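Long-range contact in synaptotagmin-1 (Arabidopsis thaliana, PDB 7ATP), which helps maintain plasma membrane integrity during freezing and osmotic stress, represented here by its first C2 domain, which probably binds phospholipid with calcium: residues V12-A17 against E60-S65. Numbering follows the deposited sequence.
Sequences VKVVRA and EEFKFS
CG2 of Val12 lies at the edge of the Phe64 ring, 3.4 Å from CE1 and near the ring plane, although the two residues are not paired in the sheet. The methyl lies beside the backbone N of Val12, and CG of Phe64 sits beside its own backbone N (chi1 -63°), which places the ring edge near this methyl. The antiparallel strands pair Val12 with Phe62 and Val14 with Glu60 as hydrogen-bonded pairs. Phe62 N gives a short, nearly straight bond to Val12 O (2.6 Å, 169°), and Val12 N answers to Phe62 O; two reciprocal bonds likewise join Val14 and Glu60. These bonds join strand 57-66, outermost in its sheet within the chain, to strand 8-18 in one of the two four-stranded sheets of the C2 beta-sandwich. Val14 and Phe64 face inward, where both touch Ile35 of the opposing sheet. Phe62 packs only loosely on Val14, whose CG2 stays 4.5 Å from CE2, while the carboxylate of Glu60 turns away to bond Thr48. On the other face, in the non-hydrogen-bonded pair, Lys13 and Glu61 run side by side: Lys13 CE comes within 3.6 Å of Glu61 OE2, but Lys13 NZ remains 4.2 Å from that oxygen, too far for a salt bridge, so the opposite charges probably attract only weakly.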
# COMPACT_ATOMS: atom_id res chain seq x y z
N VAL A 12 -8.69 4.03 0.49
CA VAL A 12 -7.61 3.34 -0.20
C VAL A 12 -8.05 1.91 -0.43
O VAL A 12 -8.41 1.21 0.52
CB VAL A 12 -6.31 3.37 0.62
CG1 VAL A 12 -5.14 2.95 -0.25
CG2 VAL A 12 -6.07 4.74 1.17
N LYS A 13 -8.04 1.48 -1.68
CA LYS A 13 -8.23 0.09 -2.03
C LYS A 13 -6.89 -0.45 -2.51
O LYS A 13 -6.31 0.08 -3.46
CB LYS A 13 -9.31 -0.09 -3.10
CG LYS A 13 -9.53 -1.54 -3.47
CD LYS A 13 -10.53 -1.72 -4.62
CE LYS A 13 -11.97 -1.50 -4.16
NZ LYS A 13 -12.91 -1.17 -5.28
N VAL A 14 -6.39 -1.48 -1.82
CA VAL A 14 -5.22 -2.20 -2.29
C VAL A 14 -5.74 -3.27 -3.22
O VAL A 14 -6.45 -4.19 -2.79
CB VAL A 14 -4.41 -2.80 -1.13
CG1 VAL A 14 -3.37 -3.72 -1.65
CG2 VAL A 14 -3.75 -1.69 -0.33
N VAL A 15 -5.43 -3.16 -4.50
CA VAL A 15 -6.04 -4.01 -5.51
C VAL A 15 -5.28 -5.31 -5.60
O VAL A 15 -5.78 -6.37 -5.19
CB VAL A 15 -6.08 -3.33 -6.88
CG1 VAL A 15 -6.64 -4.30 -7.92
CG2 VAL A 15 -6.91 -2.09 -6.82
N ARG A 16 -4.08 -5.25 -6.16
CA ARG A 16 -3.27 -6.43 -6.34
C ARG A 16 -1.82 -6.01 -6.39
O ARG A 16 -1.49 -4.83 -6.45
CB ARG A 16 -3.63 -7.19 -7.61
CG ARG A 16 -2.93 -6.64 -8.85
CD ARG A 16 -3.51 -7.22 -10.15
NE ARG A 16 -4.61 -6.41 -10.68
CZ ARG A 16 -5.90 -6.74 -10.59
NH1 ARG A 16 -6.83 -5.94 -11.10
NH2 ARG A 16 -6.25 -7.86 -9.98
N ALA A 17 -0.95 -7.00 -6.37
CA ALA A 17 0.45 -6.81 -6.69
C ALA A 17 0.76 -7.75 -7.83
O ALA A 17 0.09 -8.77 -8.00
CB ALA A 17 1.35 -7.08 -5.50
N GLU A 60 -8.64 -4.96 -0.99
CA GLU A 60 -8.93 -4.64 0.39
C GLU A 60 -8.96 -3.14 0.56
O GLU A 60 -8.12 -2.42 0.02
CB GLU A 60 -7.91 -5.30 1.34
CG GLU A 60 -8.15 -6.82 1.37
CD GLU A 60 -7.26 -7.64 2.34
OE1 GLU A 60 -6.59 -7.08 3.23
OE2 GLU A 60 -7.31 -8.87 2.21
N GLU A 61 -9.96 -2.66 1.29
CA GLU A 61 -10.22 -1.23 1.40
C GLU A 61 -9.90 -0.74 2.80
O GLU A 61 -10.32 -1.36 3.79
CB GLU A 61 -11.68 -0.91 1.07
CG GLU A 61 -12.22 -1.68 -0.10
CD GLU A 61 -13.58 -1.16 -0.54
OE1 GLU A 61 -14.60 -1.78 -0.19
OE2 GLU A 61 -13.61 -0.10 -1.23
N PHE A 62 -9.19 0.37 2.89
CA PHE A 62 -8.90 1.02 4.15
C PHE A 62 -9.28 2.49 4.01
O PHE A 62 -9.46 2.99 2.90
CB PHE A 62 -7.43 0.86 4.52
CG PHE A 62 -6.98 -0.58 4.50
CD1 PHE A 62 -6.98 -1.33 5.66
CD2 PHE A 62 -6.64 -1.18 3.31
CE1 PHE A 62 -6.60 -2.69 5.64
CE2 PHE A 62 -6.27 -2.52 3.27
CZ PHE A 62 -6.24 -3.29 4.44
N LYS A 63 -9.40 3.17 5.15
CA LYS A 63 -9.71 4.59 5.16
C LYS A 63 -8.83 5.29 6.17
O LYS A 63 -8.49 4.73 7.21
CB LYS A 63 -11.20 4.86 5.48
CG LYS A 63 -11.56 4.76 6.95
CD LYS A 63 -12.98 5.21 7.20
CE LYS A 63 -13.92 4.53 6.23
NZ LYS A 63 -14.98 3.79 6.94
N PHE A 64 -8.49 6.54 5.85
CA PHE A 64 -7.55 7.33 6.63
C PHE A 64 -8.09 8.73 6.87
O PHE A 64 -8.59 9.38 5.94
CB PHE A 64 -6.22 7.45 5.90
CG PHE A 64 -5.53 6.17 5.71
CD1 PHE A 64 -5.76 5.41 4.58
CD2 PHE A 64 -4.64 5.70 6.66
CE1 PHE A 64 -5.12 4.22 4.40
CE2 PHE A 64 -3.99 4.51 6.49
CZ PHE A 64 -4.22 3.77 5.36
N SER A 65 -7.92 9.21 8.10
CA SER A 65 -8.28 10.58 8.48
C SER A 65 -7.27 11.55 7.89
O SER A 65 -6.11 11.58 8.32
CB SER A 65 -8.34 10.72 9.99
OG SER A 65 -9.67 10.91 10.43